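PDB 4RTB: HydG protein from Carboxydothermus hydrogenoformans, which is a radical SAM maturase that binds a [4Fe-4S] cluster and S-adenosylmethionine, and makes carbon monoxide and cyanide for the active site of [FeFe]-hydrogenase. Local coordinates for residues L98-L104 / H146-V152; R349-G353 / R364-L369. One frame throughout, in Å; residues are numbered along the deposited sequence.

Contact 1: residues L98-L104 / H146-V152; sequences LFAPLYL and HTRILLV
Residues 98-104 and 148-152 pair in parallel as two neighbouring strands of the radical SAM barrel, the two strands of a beta-alpha-beta crossover through helix 131-144. Five backbone bonds join them. Ala100 N donates to Arg148 O at 3.0 Å, and Ala100 O receives Leu150 N. Leu102 does the same one step on, between Leu150 O and Val152 N, and Leu104 N ends the ladder on Val152 O. One face carries Ala100, Ile149, Leu102 and Leu151. There Leu102 CB meets Ile149 CG2 at 3.6 Å, and Leu102 and Leu104 pack on helix 131-144. Ala100 CB stands over the centre of the His146 ring in a CH-pi contact, 3.7 Å from the centroid, while His146 NE2 is bonded to Ala346 O. The other face carries Pro101, Leu150, Tyr103 and Val152. Val152 CG1 lies between its backbone N and carbonyl carbon (chi1 37°), which brings it under the Tyr103 ring, 3.4 Å from the centroid. Tyr103 OH bonds to Gln366 OE1. A leucine here lacks the ring and hydroxyl, and would probably leave Val152 CG1 less covered and the Gln366 amide freer to turn. All five hydrogen bonds between the strands are thus backbone ones, and the Tyr103 and His146 polar groups bond elsewhere, while Val152 presents an apolar side chain to S-adenosylmethionine.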
ATOM      1  N   LEU A  98      -5.420  -7.962   4.525  1.00 61.87           N
ATOM      2  CA  LEU A  98      -4.079  -8.473   4.774  1.00 64.72           C
ATOM      3  C   LEU A  98      -3.493  -9.178   3.552  1.00 72.65           C
ATOM      4  O   LEU A  98      -4.183  -9.930   2.853  1.00 71.00           O
ATOM      5  CB  LEU A  98      -4.084  -9.427   5.970  1.00 62.79           C
ATOM      6  CG  LEU A  98      -4.629  -8.879   7.291  1.00 58.78           C
ATOM      7  CD1 LEU A  98      -4.308  -9.835   8.429  1.00 55.27           C
ATOM      8  CD2 LEU A  98      -4.091  -7.483   7.586  1.00 55.39           C
ATOM      9  N   PHE A  99      -2.214  -8.919   3.300  1.00 69.91           N
ATOM     10  CA  PHE A  99      -1.492  -9.575   2.220  1.00 64.30           C
ATOM     11  C   PHE A  99      -0.058  -9.852   2.645  1.00 65.57           C
ATOM     12  O   PHE A  99       0.435  -9.280   3.619  1.00 61.86           O
ATOM     13  CB  PHE A  99      -1.508  -8.718   0.953  1.00 69.54           C
ATOM     14  CG  PHE A  99      -0.620  -7.507   1.027  1.00 70.96           C
ATOM     15  CD1 PHE A  99      -1.061  -6.347   1.642  1.00 72.84           C
ATOM     16  CD2 PHE A  99       0.654  -7.525   0.474  1.00 63.15           C
ATOM     17  CE1 PHE A  99      -0.247  -5.229   1.714  1.00 73.14           C
ATOM     18  CE2 PHE A  99       1.470  -6.411   0.543  1.00 63.46           C
ATOM     19  CZ  PHE A  99       1.020  -5.263   1.163  1.00 69.01           C
ATOM     20  N   ALA A 100       0.608 -10.730   1.904  1.00 70.57           N
ATOM     21  CA  ALA A 100       2.009 -11.036   2.152  1.00 71.72           C
ATOM     22  C   ALA A 100       2.833 -10.808   0.889  1.00 77.38           C
ATOM     23  O   ALA A 100       2.459 -11.259  -0.197  1.00 78.40           O
ATOM     24  CB  ALA A 100       2.165 -12.464   2.641  1.00 65.68           C
ATOM     25  N   PRO A 101       3.954 -10.088   1.026  1.00 80.77           N
ATOM     26  CA  PRO A 101       4.849  -9.840  -0.106  1.00 79.04           C
ATOM     27  C   PRO A 101       5.754 -11.031  -0.385  1.00 74.20           C
ATOM     28  O   PRO A 101       6.388 -11.559   0.527  1.00 76.76           O
ATOM     29  CB  PRO A 101       5.663  -8.628   0.352  1.00 78.84           C
ATOM     30  CG  PRO A 101       5.680  -8.735   1.835  1.00 77.06           C
ATOM     31  CD  PRO A 101       4.376  -9.363   2.238  1.00 80.73           C
ATOM     32  N   LEU A 102       5.799 -11.461  -1.640  1.00 74.09           N
ATOM     33  CA  LEU A 102       6.714 -12.520  -2.034  1.00 74.40           C
ATOM     34  C   LEU A 102       7.842 -11.941  -2.877  1.00 67.71           C
ATOM     35  O   LEU A 102       7.635 -11.514  -4.015  1.00 66.37           O
ATOM     36  CB  LEU A 102       5.983 -13.627  -2.795  1.00 71.86           C
ATOM     37  CG  LEU A 102       6.841 -14.785  -3.312  1.00 72.60           C
ATOM     38  CD1 LEU A 102       7.823 -15.262  -2.251  1.00 72.06           C
ATOM     39  CD2 LEU A 102       5.955 -15.931  -3.776  1.00 77.07           C
ATOM     40  N   TYR A 103       9.033 -11.908  -2.294  1.00 67.91           N
ATOM     41  CA  TYR A 103      10.216 -11.451  -3.001  1.00 75.44           C
ATOM     42  C   TYR A 103      10.728 -12.563  -3.904  1.00 77.78           C
ATOM     43  O   TYR A 103      11.129 -13.622  -3.424  1.00 79.60           O
ATOM     44  CB  TYR A 103      11.296 -11.011  -2.012  1.00 75.81           C
ATOM     45  CG  TYR A 103      11.028  -9.656  -1.398  1.00 78.57           C
ATOM     46  CD1 TYR A 103      10.025  -9.482  -0.453  1.00 78.20           C
ATOM     47  CD2 TYR A 103      11.781  -8.549  -1.762  1.00 81.43           C
ATOM     48  CE1 TYR A 103       9.772  -8.242   0.102  1.00 75.27           C
ATOM     49  CE2 TYR A 103      11.542  -7.308  -1.206  1.00 81.45           C
ATOM     50  CZ  TYR A 103      10.538  -7.160  -0.275  1.00 81.38           C
ATOM     51  OH  TYR A 103      10.297  -5.924   0.279  1.00 94.34           O
ATOM     52  N   LEU A 104      10.698 -12.330  -5.212  1.00 70.89           N
ATOM     53  CA  LEU A 104      11.133 -13.352  -6.157  1.00 74.82           C
ATOM     54  C   LEU A 104      12.619 -13.237  -6.467  1.00 79.23           C
ATOM     55  O   LEU A 104      13.269 -14.229  -6.793  1.00 82.14           O
ATOM     56  CB  LEU A 104      10.322 -13.272  -7.452  1.00 75.14           C
ATOM     57  CG  LEU A 104       8.878 -13.772  -7.383  1.00 73.21           C
ATOM     58  CD1 LEU A 104       8.219 -13.714  -8.754  1.00 66.47           C
ATOM     59  CD2 LEU A 104       8.835 -15.183  -6.822  1.00 73.44           C
ATOM     60  N   HIS A 146      -2.971 -16.639   4.408  1.00 79.65           N
ATOM     61  CA  HIS A 146      -2.930 -15.583   3.401  1.00 76.28           C
ATOM     62  C   HIS A 146      -3.491 -16.063   2.070  1.00 79.55           C
ATOM     63  O   HIS A 146      -3.310 -17.222   1.701  1.00 85.55           O
ATOM     64  CB  HIS A 146      -1.496 -15.092   3.194  1.00 70.77           C
ATOM     65  CG  HIS A 146      -1.074 -14.008   4.134  1.00 72.52           C
ATOM     66  ND1 HIS A 146      -1.595 -12.733   4.078  1.00 71.98           N
ATOM     67  CD2 HIS A 146      -0.163 -13.999   5.134  1.00 73.89           C
ATOM     68  CE1 HIS A 146      -1.032 -11.988   5.015  1.00 72.96           C
ATOM     69  NE2 HIS A 146      -0.158 -12.733   5.668  1.00 71.32           N
ATOM     70  N   THR A 147      -4.163 -15.172   1.348  1.00 74.19           N
ATOM     71  CA  THR A 147      -4.660 -15.493   0.014  0.52 73.53           C
ATOM     72  C   THR A 147      -4.264 -14.419  -0.989  1.00 71.25           C
ATOM     73  O   THR A 147      -4.500 -14.556  -2.188  1.00 64.62           O
ATOM     74  CB  THR A 147      -6.188 -15.647  -0.005  1.00 72.24           C
ATOM     75  OG1 THR A 147      -6.797 -14.422   0.420  1.00 70.16           O
ATOM     76  CG2 THR A 147      -6.622 -16.775   0.913  1.00 71.04           C
ATOM     77  N   ARG A 148      -3.672 -13.343  -0.487  1.00 73.34           N
ATOM     78  CA  ARG A 148      -3.240 -12.251  -1.342  1.00 69.61           C
ATOM     79  C   ARG A 148      -1.724 -12.110  -1.268  1.00 75.45           C
ATOM     80  O   ARG A 148      -1.148 -12.059  -0.180  1.00 78.75           O
ATOM     81  CB  ARG A 148      -3.930 -10.949  -0.937  1.00 70.36           C
ATOM     82  CG  ARG A 148      -5.453 -10.978  -1.043  1.00 81.95           C
ATOM     83  CD  ARG A 148      -6.006  -9.601  -0.735  1.00 88.16           C
ATOM     84  NE  ARG A 148      -5.210  -8.598  -1.429  1.00 88.48           N
ATOM     85  CZ  ARG A 148      -5.615  -7.366  -1.715  1.00 91.04           C
ATOM     86  NH1 ARG A 148      -6.830  -6.959  -1.371  1.00 91.62           N
ATOM     87  NH2 ARG A 148      -4.800  -6.541  -2.358  1.00 86.92           N
ATOM     88  N   ILE A 149      -1.082 -12.062  -2.431  1.00 75.43           N
ATOM     89  CA  ILE A 149       0.374 -12.010  -2.504  1.00 68.61           C
ATOM     90  C   ILE A 149       0.833 -10.780  -3.290  1.00 68.47           C
ATOM     91  O   ILE A 149       0.184 -10.376  -4.252  1.00 72.43           O
ATOM     92  CB  ILE A 149       0.939 -13.302  -3.149  1.00 95.32           C
ATOM     93  CG1 ILE A 149       0.517 -14.530  -2.336  1.00 98.35           C
ATOM     94  CG2 ILE A 149       2.454 -13.246  -3.265  1.00 93.51           C
ATOM     95  CD1 ILE A 149       1.185 -15.819  -2.777  1.00101.66           C
ATOM     96  N   LEU A 150       1.941 -10.177  -2.860  1.00 69.74           N
ATOM     97  CA  LEU A 150       2.537  -9.056  -3.584  1.00 68.85           C
ATOM     98  C   LEU A 150       3.924  -9.431  -4.104  1.00 72.96           C
ATOM     99  O   LEU A 150       4.913  -9.318  -3.379  1.00 75.23           O
ATOM    100  CB  LEU A 150       2.621  -7.815  -2.685  1.00 60.62           C
ATOM    101  CG  LEU A 150       2.868  -6.425  -3.295  1.00 56.76           C
ATOM    102  CD1 LEU A 150       4.295  -5.940  -3.060  1.00 59.79           C
ATOM    103  CD2 LEU A 150       2.523  -6.386  -4.779  1.00 56.81           C
ATOM    104  N   LEU A 151       3.991  -9.884  -5.355  1.00 73.01           N
ATOM    105  CA  LEU A 151       5.269 -10.232  -5.972  1.00 74.97           C
ATOM    106  C   LEU A 151       6.154  -9.005  -6.137  1.00 77.39           C
ATOM    107  O   LEU A 151       5.754  -8.012  -6.747  1.00 76.97           O
ATOM    108  CB  LEU A 151       5.060 -10.891  -7.335  1.00 71.60           C
ATOM    109  CG  LEU A 151       4.360 -12.248  -7.373  1.00 71.86           C
ATOM    110  CD1 LEU A 151       4.268 -12.730  -8.807  1.00 70.54           C
ATOM    111  CD2 LEU A 151       5.092 -13.261  -6.510  1.00 60.15           C
ATOM    112  N   VAL A 152       7.364  -9.086  -5.598  1.00 79.65           N
ATOM    113  CA  VAL A 152       8.292  -7.966  -5.648  1.00 83.24           C
ATOM    114  C   VAL A 152       9.672  -8.438  -6.119  1.00 86.76           C
ATOM    115  O   VAL A 152      10.163  -9.489  -5.693  1.00 88.95           O
ATOM    116  CB  VAL A 152       8.382  -7.272  -4.267  1.00 81.75           C
ATOM    117  CG1 VAL A 152       8.314  -8.302  -3.156  1.00 84.88           C
ATOM    118  CG2 VAL A 152       9.629  -6.414  -4.153  1.00 77.39           C
TER

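Contact 2: residues R349-G353 / R364-L369; sequences RTGPG and RQQFLL. With SAM (S-adenosylmethionine), chain B.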
ATOM      1  N   ARG A 349       7.752 -11.502   4.864  1.00 90.97           N
ATOM      2  CA  ARG A 349       9.177 -11.778   4.723  1.00 94.86           C
ATOM      3  C   ARG A 349       9.699 -10.857   3.621  1.00 90.09           C
ATOM      4  O   ARG A 349       9.155 -10.819   2.512  1.00 95.23           O
ATOM      5  CB  ARG A 349       9.468 -13.231   4.356  1.00 96.48           C
ATOM      6  CG  ARG A 349       8.910 -14.243   5.321  1.00 96.81           C
ATOM      7  CD  ARG A 349       9.372 -14.008   6.733  1.00 98.61           C
ATOM      8  NE  ARG A 349       8.879 -15.023   7.651  1.00103.89           N
ATOM      9  CZ  ARG A 349       9.673 -15.769   8.402  1.00108.21           C
ATOM     10  NH1 ARG A 349      10.993 -15.615   8.331  1.00112.38           N
ATOM     11  NH2 ARG A 349       9.146 -16.662   9.224  1.00106.23           N
ATOM     12  N   THR A 350      10.789 -10.155   3.893  1.00 84.09           N
ATOM     13  CA  THR A 350      11.280  -9.139   2.980  1.00 90.61           C
ATOM     14  C   THR A 350      12.496  -9.652   2.231  1.00100.14           C
ATOM     15  O   THR A 350      13.229  -8.881   1.615  1.00106.78           O
ATOM     16  CB  THR A 350      11.635  -7.847   3.728  1.00 97.71           C
ATOM     17  OG1 THR A 350      12.965  -7.943   4.244  1.00101.62           O
ATOM     18  CG2 THR A 350      10.658  -7.590   4.864  1.00103.45           C
ATOM     19  N   GLY A 351      12.679 -10.968   2.262  1.00 98.70           N
ATOM     20  CA  GLY A 351      13.766 -11.604   1.543  1.00 96.23           C
ATOM     21  C   GLY A 351      13.286 -12.808   0.760  1.00 95.77           C
ATOM     22  O   GLY A 351      12.399 -13.531   1.214  1.00 91.85           O
ATOM     23  N   PRO A 352      13.871 -13.035  -0.426  1.00101.30           N
ATOM     24  CA  PRO A 352      13.460 -14.155  -1.282  1.00100.09           C
ATOM     25  C   PRO A 352      13.820 -15.529  -0.709  1.00 96.67           C
ATOM     26  O   PRO A 352      14.968 -15.755  -0.324  1.00101.14           O
ATOM     27  CB  PRO A 352      14.222 -13.894  -2.590  1.00103.98           C
ATOM     28  CG  PRO A 352      15.379 -13.047  -2.201  1.00105.50           C
ATOM     29  CD  PRO A 352      14.920 -12.208  -1.050  1.00103.68           C
ATOM     30  N   GLY A 353      12.837 -16.426  -0.646  1.00 94.21           N
ATOM     31  CA  GLY A 353      13.060 -17.803  -0.237  1.00100.50           C
ATOM     32  C   GLY A 353      13.029 -18.075   1.258  1.00102.60           C
ATOM     33  O   GLY A 353      13.516 -19.111   1.715  1.00103.32           O
ATOM     34  N   ARG A 364      19.930 -11.822   3.062  1.00123.36           N
ATOM     35  CA  ARG A 364      19.029 -11.764   1.907  1.00116.14           C
ATOM     36  C   ARG A 364      18.067 -10.573   1.867  1.00111.49           C
ATOM     37  O   ARG A 364      17.726 -10.081   0.792  1.00108.98           O
ATOM     38  CB  ARG A 364      18.192 -13.050   1.846  1.00105.56           C
ATOM     39  CG  ARG A 364      18.594 -14.033   0.764  1.00108.79           C
ATOM     40  CD  ARG A 364      19.192 -15.297   1.364  1.00114.95           C
ATOM     41  NE  ARG A 364      19.193 -16.415   0.422  1.00119.58           N
ATOM     42  CZ  ARG A 364      18.249 -17.350   0.370  1.00111.29           C
ATOM     43  NH1 ARG A 364      17.223 -17.304   1.209  1.00102.08           N
ATOM     44  NH2 ARG A 364      18.334 -18.333  -0.517  1.00109.94           N
ATOM     45  N   GLN A 365      17.617 -10.124   3.036  1.00114.94           N
ATOM     46  CA  GLN A 365      16.446  -9.247   3.128  1.00108.15           C
ATOM     47  C   GLN A 365      16.672  -7.807   2.659  1.00105.77           C
ATOM     48  O   GLN A 365      17.808  -7.361   2.506  1.00108.17           O
ATOM     49  CB  GLN A 365      15.933  -9.239   4.571  1.00108.88           C
ATOM     50  CG  GLN A 365      15.980 -10.613   5.233  1.00114.02           C
ATOM     51  CD  GLN A 365      15.265 -10.649   6.575  1.00119.79           C
ATOM     52  OE1 GLN A 365      14.722 -11.684   6.970  1.00123.35           O
ATOM     53  NE2 GLN A 365      15.244  -9.517   7.272  1.00120.27           N
ATOM     54  N   GLN A 366      15.570  -7.097   2.416  1.00102.56           N
ATOM     55  CA  GLN A 366      15.610  -5.686   2.042  1.00103.72           C
ATOM     56  C   GLN A 366      15.573  -4.818   3.289  1.00 99.02           C
ATOM     57  O   GLN A 366      16.144  -3.730   3.325  1.00102.53           O
ATOM     58  CB  GLN A 366      14.440  -5.328   1.117  1.00 99.84           C
ATOM     59  CG  GLN A 366      14.471  -3.888   0.593  1.00100.05           C
ATOM     60  CD  GLN A 366      13.375  -3.593  -0.429  1.00 96.83           C
ATOM     61  OE1 GLN A 366      12.380  -4.317  -0.524  1.00 94.78           O
ATOM     62  NE2 GLN A 366      13.559  -2.524  -1.199  1.00 91.58           N
ATOM     63  N   PHE A 367      14.898  -5.317   4.317  1.00 93.67           N
ATOM     64  CA  PHE A 367      14.819  -4.620   5.591  1.00 94.52           C
ATOM     65  C   PHE A 367      15.428  -5.477   6.696  1.00100.82           C
ATOM     66  O   PHE A 367      15.299  -6.701   6.688  1.00 98.66           O
ATOM     67  CB  PHE A 367      13.367  -4.256   5.910  1.00 89.85           C
ATOM     68  CG  PHE A 367      12.671  -3.521   4.793  1.00 84.92           C
ATOM     69  CD1 PHE A 367      12.793  -2.144   4.661  1.00 83.83           C
ATOM     70  CD2 PHE A 367      11.907  -4.209   3.865  1.00 85.77           C
ATOM     71  CE1 PHE A 367      12.155  -1.469   3.624  1.00 87.28           C
ATOM     72  CE2 PHE A 367      11.270  -3.539   2.827  1.00 87.81           C
ATOM     73  CZ  PHE A 367      11.395  -2.170   2.708  1.00 90.38           C
ATOM     74  N   LEU A 368      16.099  -4.822   7.638  1.00109.38           N
ATOM     75  CA  LEU A 368      16.820  -5.509   8.702  1.00114.86           C
ATOM     76  C   LEU A 368      15.882  -5.967   9.810  1.00113.55           C
ATOM     77  O   LEU A 368      16.049  -5.597  10.969  1.00118.52           O
ATOM     78  CB  LEU A 368      17.901  -4.596   9.276  1.00119.36           C
ATOM     79  CG  LEU A 368      18.749  -3.901   8.213  1.00123.71           C
ATOM     80  CD1 LEU A 368      19.623  -2.817   8.822  1.00127.47           C
ATOM     81  CD2 LEU A 368      19.594  -4.921   7.468  1.00127.07           C
ATOM     82  N   LEU A 369      14.892  -6.774   9.447  1.00109.39           N
ATOM     83  CA  LEU A 369      13.911  -7.244  10.416  1.00110.27           C
ATOM     84  C   LEU A 369      14.198  -8.691  10.805  1.00109.11           C
ATOM     85  O   LEU A 369      15.349  -9.135  10.781  1.00110.12           O
ATOM     86  CB  LEU A 369      12.493  -7.107   9.853  1.00106.68           C
ATOM     87  CG  LEU A 369      12.165  -5.809   9.103  1.00102.28           C
ATOM     88  CD1 LEU A 369      10.760  -5.870   8.515  1.00 89.73           C
ATOM     89  CD2 LEU A 369      12.329  -4.575   9.988  1.00 94.82           C
TER
HETATM   90  N   SAM B 501      12.358  -2.728  -7.969  1.00 88.94           N
HETATM   91  CA  SAM B 501      11.046  -2.122  -8.194  1.00 88.80           C
HETATM   92  C   SAM B 501      11.034  -0.608  -8.014  1.00 95.50           C
HETATM   93  O   SAM B 501      12.024   0.011  -7.637  1.00 96.53           O
HETATM   94  OXT SAM B 501      10.013   0.035  -8.248  1.00 99.36           O
HETATM   95  CB  SAM B 501       9.985  -2.727  -7.276  1.00 84.44           C
HETATM   96  CG  SAM B 501      10.477  -3.409  -6.000  1.00 82.71           C
HETATM   97  SD  SAM B 501      11.242  -2.380  -4.722  1.00102.66           S
HETATM   98  CE  SAM B 501      12.051  -3.697  -3.809  1.00132.84           C
HETATM   99  C5' SAM B 501       9.889  -2.202  -3.538  1.00106.00           C
HETATM  100  C4' SAM B 501       9.821  -0.852  -2.827  1.00 96.69           C
HETATM  101  O4' SAM B 501      10.537  -0.823  -1.603  1.00 93.13           O
HETATM  102  C3' SAM B 501      10.413   0.270  -3.665  1.00 85.74           C
HETATM  103  O3' SAM B 501       9.436   0.816  -4.518  1.00 82.77           O
HETATM  104  C2' SAM B 501      10.875   1.274  -2.630  1.00 85.09           C
HETATM  105  O2' SAM B 501       9.997   2.370  -2.584  1.00 87.34           O
HETATM  106  C1' SAM B 501      10.800   0.536  -1.305  1.00 91.03           C
HETATM  107  N9  SAM B 501      12.076   0.715  -0.598  1.00 96.04           N
HETATM  108  C8  SAM B 501      13.324   0.500  -1.114  1.00 98.11           C
HETATM  109  N7  SAM B 501      14.239   0.784  -0.161  1.00106.56           N
HETATM  110  C5  SAM B 501      13.589   1.189   0.951  1.00108.77           C
HETATM  111  C6  SAM B 501      14.038   1.596   2.199  1.00110.19           C
HETATM  112  N6  SAM B 501      15.341   1.634   2.460  1.00119.13           N
HETATM  113  N1  SAM B 501      13.124   1.962   3.165  1.00105.28           N
HETATM  114  C2  SAM B 501      11.773   1.921   2.888  1.00101.05           C
HETATM  115  N3  SAM B 501      11.333   1.515   1.645  1.00 98.90           N
HETATM  116  C4  SAM B 501      12.227   1.154   0.692  1.00103.09           C
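The Phe367 ring is met at two opposite edges and over one face. At its CD2 edge stands Thr350 CB, 3.7 Å from Phe367 CD2 and in the ring plane. The opposite edge points at the face of the adenine of S-adenosylmethionine, with Phe367 CE1 3.5 Å from SAM C2 and the two planes almost perpendicular. Gln366 CG covers one face of the phenyl ring, displaced toward the rim. The other flat group is the Arg364 guanidinium. Pro352 O lies over its face and Gly353 O near its edge, but neither forms a hydrogen bond with it.

Thr350 is the main polar link between 349-353 and 364-369. Its OG1 sits between backbone N and carbonyl carbon (chi1 85°), which brings it to the amides of Gln366 and Phe367. It accepts Phe367 N at 3.3 Å in a fairly straight bond (166°). Gln366 N is shared: it donates to Thr350 O at 3.1 Å, from above the carbonyl plane, and less directly to Thr350 OG1. The hydroxyl thus ties two successive amides. Within 364-369, Gln365 NE2 bonds to Phe367 O at 2.9 Å, just ahead of an inverse gamma turn centred on Leu368. Gly351 CA comes 3.9 Å from Gln365 CA, where a side chain would point into the other segment. Gln366 runs extended, with CG anti to its backbone N (chi1 -176°), and carries its amide to the sulfonium methyl carbon CE of S-adenosylmethionine, while its OE1 is held by Tyr103 OH.

Both segments belong to the loop between strand 343-345 and helix 375-384. Gln366 O bonds to Ser116 OG, next to cluster ligand Cys115. Thr350, Pro352 and Phe367 rest on Tyr103 of strand 95-105.

How the contacts relate
After four N-terminal helices the chain enters strand 95-105, the first of the sheet, followed by the loop with the cluster-binding cysteines and helix 131-144. The return into strand 148-153 closes contact 1 across 41 intervening residues. Contact 2 opens much later and closes a short loop of ten residues, part of it not modelled, between strand 343-345 and helix 375-384. The two are in series, neither nested nor crossed. They still meet in space: strand 95-105 also pairs with strand 343-345, which leads into the loop of contact 2. Tyr103 is the junction: its ring lies against the backbone of 349-350, and Pro352 CB packs on its carbonyl oxygen. Early and late parts of the barrel thus come together round S-adenosylmethionine.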